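Local coordinates for type I site-specific restriction-modification system, R (Restriction) subunit (Vibrio vulnificus, PDB 3H1T), which probably couples ATP hydrolysis to DNA translocation and cleavage as the restriction (HsdR) subunit of a type I restriction-modification enzyme, at residues 80-85 and 148-153; 185-190 and 215-220; 221-226 and 274-279; 505-510 and 530-535. All blocks are in the same frame, centred on the assembly; numbering follows the deposited sequence.

Contact 1: residues 80-85 and 148-153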
# COMPACT_ATOMS: atom_id res chain seq x y z
N LEU A 80 8.23 3.48 22.86
CA LEU A 80 9.43 2.96 23.48
C LEU A 80 10.13 2.07 22.47
O LEU A 80 9.59 1.05 22.08
CB LEU A 80 9.07 2.17 24.74
CG LEU A 80 8.22 2.97 25.74
CD1 LEU A 80 7.97 2.10 26.95
CD2 LEU A 80 8.92 4.24 26.16
N LYS A 81 11.32 2.47 22.04
CA LYS A 81 12.05 1.69 21.06
C LYS A 81 13.15 0.88 21.73
O LYS A 81 13.96 1.42 22.48
CB LYS A 81 12.64 2.61 19.98
CG LYS A 81 11.59 3.45 19.26
CD LYS A 81 12.01 3.90 17.87
CE LYS A 81 13.05 4.99 17.88
NZ LYS A 81 13.02 5.73 16.59
N TYR A 82 13.15 -0.43 21.48
CA TYR A 82 14.18 -1.28 22.04
C TYR A 82 15.49 -0.89 21.38
O TYR A 82 16.54 -0.78 22.01
CB TYR A 82 13.89 -2.74 21.75
CG TYR A 82 15.01 -3.61 22.26
CD1 TYR A 82 15.31 -3.65 23.62
CD2 TYR A 82 15.79 -4.36 21.38
CE1 TYR A 82 16.35 -4.43 24.10
CE2 TYR A 82 16.83 -5.14 21.85
CZ TYR A 82 17.11 -5.18 23.21
OH TYR A 82 18.14 -5.96 23.67
N THR A 83 15.38 -0.68 20.07
CA THR A 83 16.48 -0.29 19.23
C THR A 83 15.96 0.86 18.37
O THR A 83 14.77 1.18 18.40
CB THR A 83 16.94 -1.50 18.39
OG1 THR A 83 18.09 -2.07 19.01
CG2 THR A 83 17.27 -1.12 16.99
N ARG A 84 16.86 1.52 17.64
CA ARG A 84 16.48 2.64 16.80
C ARG A 84 15.47 2.18 15.78
O ARG A 84 14.43 2.82 15.60
CB ARG A 84 17.71 3.24 16.09
CG ARG A 84 17.42 4.58 15.42
CD ARG A 84 17.80 4.59 13.95
NE ARG A 84 19.23 4.82 13.72
CZ ARG A 84 19.85 4.48 12.60
NH1 ARG A 84 19.15 3.89 11.64
NH2 ARG A 84 21.14 4.73 12.42
N ASP A 85 15.76 1.06 15.13
CA ASP A 85 14.89 0.49 14.11
C ASP A 85 14.00 -0.60 14.66
O ASP A 85 13.51 -1.44 13.90
CB ASP A 85 15.73 -0.07 12.96
CG ASP A 85 16.48 1.00 12.21
OD1 ASP A 85 15.89 2.07 11.97
OD2 ASP A 85 17.65 0.77 11.83
N GLU A 148 13.81 -6.51 29.58
CA GLU A 148 12.71 -7.35 30.06
C GLU A 148 11.66 -7.55 28.96
O GLU A 148 11.24 -8.68 28.71
CB GLU A 148 12.05 -6.72 31.30
CG GLU A 148 12.96 -6.58 32.51
CD GLU A 148 12.25 -5.98 33.72
OE1 GLU A 148 11.31 -5.17 33.52
OE2 GLU A 148 12.63 -6.30 34.87
N LEU A 149 11.24 -6.47 28.31
CA LEU A 149 10.24 -6.58 27.25
C LEU A 149 10.72 -7.38 26.04
O LEU A 149 9.97 -8.20 25.50
CB LEU A 149 9.78 -5.21 26.77
CG LEU A 149 8.96 -4.33 27.73
CD1 LEU A 149 8.22 -3.29 26.90
CD2 LEU A 149 7.97 -5.17 28.53
N PHE A 150 11.96 -7.15 25.61
CA PHE A 150 12.52 -7.84 24.46
C PHE A 150 12.66 -9.34 24.76
O PHE A 150 12.54 -10.17 23.87
CB PHE A 150 13.88 -7.24 24.10
CG PHE A 150 14.48 -7.79 22.83
CD1 PHE A 150 13.83 -7.61 21.61
CD2 PHE A 150 15.70 -8.45 22.84
CE1 PHE A 150 14.39 -8.07 20.42
CE2 PHE A 150 16.27 -8.93 21.65
CZ PHE A 150 15.62 -8.73 20.44
N LYS A 151 12.92 -9.67 26.02
CA LYS A 151 13.04 -11.07 26.41
C LYS A 151 11.64 -11.70 26.37
O LYS A 151 11.49 -12.88 26.07
CB LYS A 151 13.60 -11.21 27.83
CG LYS A 151 15.06 -10.82 28.00
CD LYS A 151 15.99 -12.05 28.03
CE LYS A 151 17.02 -11.97 29.17
NZ LYS A 151 17.92 -10.79 29.06
N ARG A 152 10.62 -10.90 26.69
CA ARG A 152 9.23 -11.36 26.66
C ARG A 152 8.81 -11.52 25.20
O ARG A 152 8.13 -12.47 24.83
CB ARG A 152 8.28 -10.35 27.30
CG ARG A 152 8.30 -10.22 28.81
CD ARG A 152 7.08 -9.40 29.24
NE ARG A 152 7.28 -8.61 30.45
CZ ARG A 152 6.39 -7.76 30.96
NH1 ARG A 152 5.22 -7.58 30.36
NH2 ARG A 152 6.66 -7.09 32.07
N LEU A 153 9.21 -10.56 24.37
CA LEU A 153 8.88 -10.55 22.96
C LEU A 153 9.47 -11.75 22.23
O LEU A 153 8.76 -12.44 21.50
CB LEU A 153 9.36 -9.23 22.33
CG LEU A 153 8.77 -8.73 21.01
CD1 LEU A 153 9.59 -9.23 19.83
CD2 LEU A 153 7.32 -9.22 20.91

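Contact 2: residues 185-190 and 215-220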
# COMPACT_ATOMS: atom_id res chain seq x y z
N ILE A 185 6.01 -2.64 10.21
CA ILE A 185 5.26 -3.78 10.70
C ILE A 185 5.48 -4.92 9.72
O ILE A 185 5.87 -6.02 10.09
CB ILE A 185 3.72 -3.52 10.73
CG1 ILE A 185 3.42 -2.25 11.53
CG2 ILE A 185 2.99 -4.71 11.33
CD1 ILE A 185 4.06 -2.23 12.86
N ALA A 186 5.24 -4.61 8.45
CA ALA A 186 5.41 -5.59 7.39
C ALA A 186 6.82 -6.19 7.41
O ALA A 186 6.99 -7.40 7.48
CB ALA A 186 5.15 -4.93 6.05
N ILE A 187 7.82 -5.32 7.37
CA ILE A 187 9.20 -5.78 7.37
C ILE A 187 9.57 -6.67 8.54
O ILE A 187 10.15 -7.74 8.34
CB ILE A 187 10.17 -4.58 7.33
CG1 ILE A 187 9.96 -3.80 6.02
CG2 ILE A 187 11.60 -5.07 7.43
CD1 ILE A 187 10.56 -2.42 6.05
N ASN A 188 9.25 -6.25 9.76
CA ASN A 188 9.57 -7.02 10.96
C ASN A 188 8.85 -8.37 11.06
O ASN A 188 9.44 -9.35 11.52
CB ASN A 188 9.28 -6.17 12.20
CG ASN A 188 10.28 -5.04 12.39
OD1 ASN A 188 11.06 -4.71 11.49
ND2 ASN A 188 10.26 -4.43 13.56
N ARG A 189 7.59 -8.42 10.64
CA ARG A 189 6.86 -9.68 10.71
C ARG A 189 7.35 -10.68 9.68
O ARG A 189 7.21 -11.89 9.87
CB ARG A 189 5.36 -9.45 10.52
CG ARG A 189 4.76 -8.61 11.61
CD ARG A 189 3.27 -8.73 11.65
NE ARG A 189 2.72 -7.90 12.71
CZ ARG A 189 1.42 -7.65 12.86
NH1 ARG A 189 0.54 -8.19 12.03
NH2 ARG A 189 1.02 -6.85 13.83
N ALA A 190 7.91 -10.17 8.60
CA ALA A 190 8.43 -11.00 7.53
C ALA A 190 9.72 -11.64 8.04
O ALA A 190 9.88 -12.86 7.99
CB ALA A 190 8.71 -10.16 6.30
N ALA A 215 10.11 -4.84 0.48
CA ALA A 215 10.90 -5.88 -0.18
C ALA A 215 12.39 -5.64 0.02
O ALA A 215 13.12 -6.57 0.35
CB ALA A 215 10.56 -5.91 -1.66
N PHE A 216 12.81 -4.39 -0.16
CA PHE A 216 14.21 -4.00 0.00
C PHE A 216 14.74 -4.13 1.43
O PHE A 216 15.81 -4.70 1.64
CB PHE A 216 14.42 -2.56 -0.48
CG PHE A 216 15.76 -1.97 -0.11
CD1 PHE A 216 16.91 -2.39 -0.76
CD2 PHE A 216 15.86 -1.00 0.89
CE1 PHE A 216 18.15 -1.86 -0.42
CE2 PHE A 216 17.09 -0.46 1.24
CZ PHE A 216 18.24 -0.89 0.59
N GLN A 217 14.01 -3.62 2.41
CA GLN A 217 14.49 -3.70 3.79
C GLN A 217 14.52 -5.11 4.38
O GLN A 217 15.33 -5.40 5.27
CB GLN A 217 13.68 -2.76 4.70
CG GLN A 217 13.79 -1.27 4.34
CD GLN A 217 15.11 -0.61 4.76
OE1 GLN A 217 15.28 0.60 4.64
NE2 GLN A 217 16.05 -1.41 5.24
N ILE A 218 13.66 -6.00 3.90
CA ILE A 218 13.68 -7.37 4.40
C ILE A 218 15.01 -7.97 3.91
O ILE A 218 15.77 -8.57 4.67
CB ILE A 218 12.51 -8.21 3.83
CG1 ILE A 218 11.16 -7.70 4.38
CG2 ILE A 218 12.69 -9.68 4.20
CD1 ILE A 218 9.94 -8.33 3.71
N SER A 219 15.27 -7.78 2.62
CA SER A 219 16.49 -8.26 1.97
C SER A 219 17.72 -7.70 2.66
O SER A 219 18.64 -8.44 3.00
CB SER A 219 16.51 -7.84 0.50
OG SER A 219 15.27 -8.12 -0.12
N TRP A 220 17.74 -6.39 2.88
CA TRP A 220 18.88 -5.79 3.52
C TRP A 220 19.09 -6.35 4.93
O TRP A 220 20.19 -6.78 5.28
CB TRP A 220 18.72 -4.26 3.56
CG TRP A 220 19.90 -3.55 4.11
CD1 TRP A 220 20.04 -3.04 5.37
CD2 TRP A 220 21.12 -3.24 3.42
NE1 TRP A 220 21.26 -2.43 5.51
CE2 TRP A 220 21.94 -2.53 4.33
CE3 TRP A 220 21.60 -3.49 2.13
CZ2 TRP A 220 23.22 -2.07 3.98
CZ3 TRP A 220 22.87 -3.02 1.78
CH2 TRP A 220 23.66 -2.32 2.71

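Contact 3: residues 221-226 and 274-279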
# COMPACT_ATOMS: atom_id res chain seq x y z
N LYS A 221 18.03 -6.38 5.74
CA LYS A 221 18.13 -6.91 7.09
C LYS A 221 18.76 -8.30 7.12
O LYS A 221 19.76 -8.52 7.80
CB LYS A 221 16.75 -6.94 7.78
CG LYS A 221 16.33 -5.61 8.41
CD LYS A 221 14.95 -5.68 9.08
CE LYS A 221 14.93 -6.57 10.32
NZ LYS A 221 15.67 -6.01 11.48
N LEU A 222 18.17 -9.24 6.37
CA LEU A 222 18.69 -10.61 6.33
C LEU A 222 20.05 -10.74 5.65
O LEU A 222 20.88 -11.53 6.08
CB LEU A 222 17.68 -11.51 5.63
CG LEU A 222 16.36 -11.74 6.36
CD1 LEU A 222 15.28 -12.10 5.35
CD2 LEU A 222 16.53 -12.84 7.39
N TRP A 223 20.29 -9.95 4.60
CA TRP A 223 21.57 -10.02 3.89
C TRP A 223 22.74 -9.57 4.75
O TRP A 223 23.64 -10.36 5.08
CB TRP A 223 21.52 -9.15 2.62
CG TRP A 223 22.77 -9.23 1.79
CD1 TRP A 223 23.25 -10.32 1.12
CD2 TRP A 223 23.68 -8.16 1.52
NE1 TRP A 223 24.40 -10.00 0.44
CE2 TRP A 223 24.68 -8.67 0.67
CE3 TRP A 223 23.74 -6.82 1.91
CZ2 TRP A 223 25.74 -7.88 0.21
CZ3 TRP A 223 24.80 -6.03 1.44
CH2 TRP A 223 25.78 -6.57 0.60
N SER A 224 22.73 -8.30 5.12
CA SER A 224 23.80 -7.74 5.93
C SER A 224 24.05 -8.54 7.20
O SER A 224 25.15 -8.50 7.74
CB SER A 224 23.47 -6.29 6.26
OG SER A 224 22.12 -6.16 6.69
N ALA A 225 23.04 -9.26 7.68
CA ALA A 225 23.15 -10.04 8.91
C ALA A 225 23.76 -11.42 8.69
O ALA A 225 23.99 -12.18 9.64
CB ALA A 225 21.78 -10.18 9.55
N ARG A 226 24.01 -11.75 7.42
CA ARG A 226 24.57 -13.04 7.05
C ARG A 226 23.61 -14.18 7.39
O ARG A 226 24.04 -15.28 7.76
CB ARG A 226 25.91 -13.29 7.76
CG ARG A 226 26.95 -12.18 7.62
CD ARG A 226 27.09 -11.71 6.18
NE ARG A 226 28.45 -11.24 5.89
CZ ARG A 226 29.52 -12.03 5.90
NH1 ARG A 226 29.38 -13.32 6.17
NH2 ARG A 226 30.72 -11.53 5.63
N SER A 274 27.14 -16.45 -9.62
CA SER A 274 28.16 -15.90 -8.73
C SER A 274 27.67 -14.70 -7.90
O SER A 274 28.28 -14.38 -6.87
CB SER A 274 29.40 -15.50 -9.54
OG SER A 274 29.17 -14.35 -10.32
N ARG A 275 26.58 -14.06 -8.32
CA ARG A 275 26.04 -12.91 -7.58
C ARG A 275 25.26 -13.30 -6.32
O ARG A 275 25.22 -14.48 -5.96
CB ARG A 275 25.15 -12.06 -8.51
CG ARG A 275 25.92 -11.23 -9.52
CD ARG A 275 26.36 -9.90 -8.92
NE ARG A 275 27.27 -9.14 -9.78
CZ ARG A 275 28.57 -9.43 -9.92
NH1 ARG A 275 29.09 -10.45 -9.25
NH2 ARG A 275 29.34 -8.69 -10.71
N GLU A 276 24.66 -12.32 -5.64
CA GLU A 276 23.90 -12.58 -4.40
C GLU A 276 22.44 -12.11 -4.43
O GLU A 276 21.56 -12.78 -3.89
CB GLU A 276 24.59 -11.93 -3.21
CG GLU A 276 26.09 -11.81 -3.36
CD GLU A 276 26.80 -11.86 -2.03
OE1 GLU A 276 26.21 -12.46 -1.11
OE2 GLU A 276 27.93 -11.33 -1.92
N ILE A 277 22.19 -10.94 -5.01
CA ILE A 277 20.83 -10.42 -5.10
C ILE A 277 20.36 -10.39 -6.56
O ILE A 277 20.85 -9.58 -7.36
CB ILE A 277 20.72 -8.99 -4.50
CG1 ILE A 277 20.61 -9.07 -2.97
CG2 ILE A 277 19.51 -8.26 -5.07
CD1 ILE A 277 21.86 -9.58 -2.28
N TYR A 278 19.40 -11.25 -6.88
CA TYR A 278 18.86 -11.36 -8.24
C TYR A 278 17.47 -10.76 -8.50
O TYR A 278 16.60 -10.78 -7.62
CB TYR A 278 18.81 -12.83 -8.66
CG TYR A 278 20.16 -13.50 -8.67
CD1 TYR A 278 20.78 -13.88 -7.48
CD2 TYR A 278 20.81 -13.78 -9.87
CE1 TYR A 278 22.01 -14.54 -7.49
CE2 TYR A 278 22.04 -14.44 -9.89
CZ TYR A 278 22.63 -14.82 -8.70
OH TYR A 278 23.83 -15.49 -8.73
N PHE A 279 17.29 -10.24 -9.71
CA PHE A 279 16.01 -9.66 -10.12
C PHE A 279 15.63 -10.38 -11.41
O PHE A 279 16.50 -10.73 -12.20
CB PHE A 279 16.15 -8.16 -10.41
CG PHE A 279 16.75 -7.37 -9.28
CD1 PHE A 279 18.13 -7.26 -9.15
CD2 PHE A 279 15.93 -6.72 -8.36
CE1 PHE A 279 18.69 -6.50 -8.10
CE2 PHE A 279 16.47 -5.97 -7.32
CZ PHE A 279 17.86 -5.86 -7.19

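Contact 4: residues 505-510 and 530-535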
# COMPACT_ATOMS: atom_id res chain seq x y z
N THR A 505 -7.16 3.16 -22.90
CA THR A 505 -6.49 1.88 -22.92
C THR A 505 -7.59 0.84 -22.70
O THR A 505 -8.77 1.16 -22.66
CB THR A 505 -5.48 1.80 -21.76
OG1 THR A 505 -4.72 0.61 -21.86
CG2 THR A 505 -6.22 1.81 -20.44
N SER A 506 -7.19 -0.42 -22.60
CA SER A 506 -8.15 -1.47 -22.34
C SER A 506 -7.64 -2.27 -21.13
O SER A 506 -8.23 -2.22 -20.04
CB SER A 506 -8.31 -2.36 -23.58
OG SER A 506 -7.07 -2.60 -24.22
N GLN A 507 -6.51 -2.96 -21.32
CA GLN A 507 -5.91 -3.78 -20.28
C GLN A 507 -4.54 -3.29 -19.79
O GLN A 507 -4.32 -3.17 -18.58
CB GLN A 507 -5.80 -5.22 -20.77
CG GLN A 507 -5.60 -6.23 -19.66
CD GLN A 507 -6.83 -6.37 -18.77
OE1 GLN A 507 -7.96 -6.27 -19.25
NE2 GLN A 507 -6.62 -6.64 -17.48
N LEU A 508 -3.64 -2.98 -20.72
CA LEU A 508 -2.28 -2.53 -20.39
C LEU A 508 -2.06 -1.57 -19.20
O LEU A 508 -1.10 -1.72 -18.45
CB LEU A 508 -1.65 -1.90 -21.63
CG LEU A 508 -0.16 -1.63 -21.44
CD1 LEU A 508 0.58 -2.95 -21.42
CD2 LEU A 508 0.36 -0.74 -22.56
N LEU A 509 -2.93 -0.58 -19.03
CA LEU A 509 -2.73 0.36 -17.94
C LEU A 509 -3.39 -0.02 -16.63
O LEU A 509 -3.40 0.77 -15.69
CB LEU A 509 -3.14 1.77 -18.34
CG LEU A 509 -2.45 2.33 -19.60
CD1 LEU A 509 -2.69 3.83 -19.69
CD2 LEU A 509 -0.95 2.05 -19.55
N THR A 510 -3.95 -1.22 -16.53
CA THR A 510 -4.55 -1.61 -15.28
C THR A 510 -3.42 -1.59 -14.24
O THR A 510 -3.60 -1.10 -13.13
CB THR A 510 -5.22 -3.00 -15.36
OG1 THR A 510 -4.36 -3.91 -16.05
CG2 THR A 510 -6.56 -2.90 -16.10
N MSE A 530 -12.40 -8.82 -9.16
CA MSE A 530 -12.15 -7.89 -8.06
C MSE A 530 -10.72 -7.34 -8.10
O MSE A 530 -10.50 -6.17 -7.81
CB MSE A 530 -12.42 -8.59 -6.72
CG MSE A 530 -12.14 -7.74 -5.48
SE MSE A 530 -13.23 -6.13 -5.28
CE MSE A 530 -14.79 -6.93 -4.46
N SER A 531 -9.76 -8.19 -8.44
CA SER A 531 -8.36 -7.78 -8.52
C SER A 531 -8.19 -6.69 -9.57
O SER A 531 -7.49 -5.71 -9.34
CB SER A 531 -7.44 -8.97 -8.86
OG SER A 531 -7.34 -9.86 -7.75
N GLU A 532 -8.84 -6.86 -10.71
CA GLU A 532 -8.77 -5.89 -11.80
C GLU A 532 -9.42 -4.59 -11.40
O GLU A 532 -8.91 -3.53 -11.69
CB GLU A 532 -9.44 -6.41 -13.08
CG GLU A 532 -9.52 -5.37 -14.21
CD GLU A 532 -9.88 -5.96 -15.57
OE1 GLU A 532 -11.06 -6.32 -15.80
OE2 GLU A 532 -8.98 -6.05 -16.42
N PHE A 533 -10.56 -4.68 -10.72
CA PHE A 533 -11.25 -3.48 -10.29
C PHE A 533 -10.36 -2.61 -9.40
O PHE A 533 -10.21 -1.41 -9.61
CB PHE A 533 -12.53 -3.84 -9.53
CG PHE A 533 -13.32 -2.64 -9.07
CD1 PHE A 533 -14.17 -1.97 -9.95
CD2 PHE A 533 -13.19 -2.18 -7.76
CE1 PHE A 533 -14.89 -0.84 -9.52
CE2 PHE A 533 -13.91 -1.06 -7.32
CZ PHE A 533 -14.76 -0.38 -8.20
N LYS A 534 -9.76 -3.25 -8.39
CA LYS A 534 -8.89 -2.55 -7.46
C LYS A 534 -7.63 -1.98 -8.10
O LYS A 534 -7.08 -0.99 -7.61
CB LYS A 534 -8.50 -3.47 -6.30
CG LYS A 534 -9.67 -3.81 -5.39
CD LYS A 534 -9.22 -4.21 -3.99
CE LYS A 534 -10.36 -4.83 -3.17
NZ LYS A 534 -11.50 -3.90 -2.86
N GLN A 535 -7.17 -2.61 -9.17
CA GLN A 535 -5.99 -2.13 -9.88
C GLN A 535 -6.39 -0.87 -10.63
O GLN A 535 -5.63 0.10 -10.70
CB GLN A 535 -5.50 -3.18 -10.88
CG GLN A 535 -4.73 -4.33 -10.27
CD GLN A 535 -4.37 -5.39 -11.30
OE1 GLN A 535 -3.80 -6.43 -10.97
NE2 GLN A 535 -4.69 -5.12 -12.56

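Contact 1: residues 80-85 and 148-153
Tyr82 and Phe150 approach each other where the chain leaving strand 75-81 turns a corner beside helix 146-157. Their CA atoms, 7.2 Å apart, are the nearest between the segments, and both CB atoms point toward the opposite backbone. Tyr82 and Thr83 make a classic beta bulge opposite the start of strand 86-93, so the break in strand regularity coincides with the point where the helix is met. In each residue the ring carbon CG stands anti to the backbone N (chi1 176° in Tyr82, -173° in Phe150), which sends the two rings out to overlap face against face. The result is an offset stack, with centroids 4.2 Å apart and planes inclined by 10°. Tyr82 CE2 sits over the middle of the phenylalanine ring, whereas Phe150 CG lies nearer the rim of the tyrosine ring. The slippage brings Phe150 CB over the tyrosine face, a CH-pi contact of 3.8 Å to the Tyr82 ring centroid. The strand and helix belong to the N-terminal domain with its mixed six-stranded sheet, probably the PD-(D/E)XK-type nuclease part of HsdR subunits. Phenylalanine suits the buried helical position, where Leu164 and Leu167 of helix 164-167 also touch it. Tyrosine suits the partly exposed corner: its ring stacks, while its OH passes the rim of its partner, 3.6 Å from Phe150 CD2.

Contact 2: residues 185-190 and 215-220
Ile187 and Ala190 on helix 181-195 face Gln217 and Ile218 on helix 211-224, the contact being made entirely by carbon. Ile187 has CG1 anti to its carbonyl carbon (chi1 -63°), and with chi2 extended this branch carries CD1 out to Gln217 CB, 3.4 Å away. The other branch, CG2, turns to the flank of the second isoleucine and lies 4.1 Å from Ile218 CG1. Ile187 thus straddles two consecutive residues of its partner helix. Ile218 adopts almost the same shape, its extended arm reaching Ala190, one turn after Ile187, where its CD1 presses on Ala190 CB at 3.4 Å, tighter than an ordinary van der Waals contact. Alanine suits this spot because its short side chain allows so close an approach. Gln217 takes part through its aliphatic base alone: the chain bends at chi2 (-76°) and leads its end away. The segment axes approach to 9.2 Å and are inclined by 37°, both helices running in broadly the same direction. These helices flank strand 200-205 in sequence within the first RecA-like motor domain, and helix 211-224 is the one that follows the P-loop. Val214 extends the patch against Ile187, and Tyr171 packs on Ile187 and Gln217. With all four touching residues buried and no polar bond between the segments, the helices are probably held here by shape fit and burial of apolar surface.

Contact 3: residues 221-226 and 274-279
The indole of Trp223 receives Ile277 on one face and Glu276 at its edge. Ile277 CD1 is perched 3.7 Å above the ring plane, toward the rim of the indole, and makes a CH-pi contact with the five-membered ring, 3.9 Å from its centroid. At the edge the carboxylate carbon of Glu276 lies in the indole plane, and the carboxylate is turned steeply, its plane 76° from that of the ring. Trp223 NE1 points nearly straight at Glu276 OE1 (168°), but at 3.4 Å the hydrogen bond is weak, and the place of OE1 is itself somewhat uncertain. The trans chi1 of Trp223 (-177°) throws the indole outward from the helix, bridging CA atoms that even at their nearest, Trp223 to Glu276, are 9.0 Å apart. Tryptophan fits this junction through its reach and the apolar face it offers the buried isoleucine, its N-H making only a weak bond at the edge. Just beyond, the helix finishes in a Schellman motif, with Arg226 at positive phi and its N bonded to Trp223 O. Around the indole, Lys235 adds a cation-pi contact, Phe259 meets it edge-to-face, and Trp220, one turn earlier, touches it at an oblique angle. The contact thus joins the C-terminal end of helix 211-224 to the start of strand 277-281 and the residue before it; that strand runs between strands 263-265 and 238-242 in the parallel sheet of the first motor domain, while Leu222 of the same helix turn packs on helix 164-167.

Contact 4: residues 505-510 and 530-535
Glu532 and Gln507 meet through two differently shaped chains. Glu532 stays extended from its helix to the loop, whereas Gln507 bends at chi2 (68°), swinging its amide round to the carboxylate. Gln507 NE2 gives a hydrogen bond of 2.7 Å to Glu532 OE2, nearly in line with the C-O bond, though the angle at the hydrogen is only 142°. Amide and carboxylate planes are 34° apart. Gln507 is exposed and poorly ordered, so the orientation of its amide, and with it the bond, is less certain. Gln507 OE1 is also 3.0 Å from Glu532 OE2, two acceptors that do not bond; Arg525 lies by both, in a salt bridge to OE2 and a hydrogen bond to OE1, which probably offsets their repulsion. A long acid suits this helix position because it reaches both the loop amide and Arg525. The segments belong to the second RecA-like domain of a superfamily 2 (helicase-like) motor: Thr510 falls in the TTG sequence of motif V, and Gln535 opens motif VI. Gln507 to Thr510 form a type I beta turn, in which Gln507 O accepts from both Thr510 N and Thr510 OG1 (2.6 Å for the hydroxyl). Threonine suits the turn, its hydroxyl adding a second bond while CB and CG2 meet the helix. Gln535 is long enough to bring NE2 within 3.6 Å of Thr510 CB, and Gln535 O accepts a hydrogen bond from Arg539 NE, just past the helix end.

In the fold
From the N terminus the four contacts close in series, none nested in or crossing another. Contact 1 closes a loop of 62 residues within the N-terminal domain, joining the strand 75-81 corner to helix 146-157. Contact 2 follows in the first motor domain, where 24 residues, including strand 200-205, lie between its two segments. Contact 3 carries the end of helix 211-224 to strand 277-281, closing a loop of 47 residues; it touches contact 2 directly, Ile187 CG2 lying 3.8 Å from Lys221 CD. Contact 1 is centred about 17 Å from contact 2 without touching it. Contact 4 closes the shortest loop, 19 residues, in the second motor domain, its centre about 27 Å from that of contact 2.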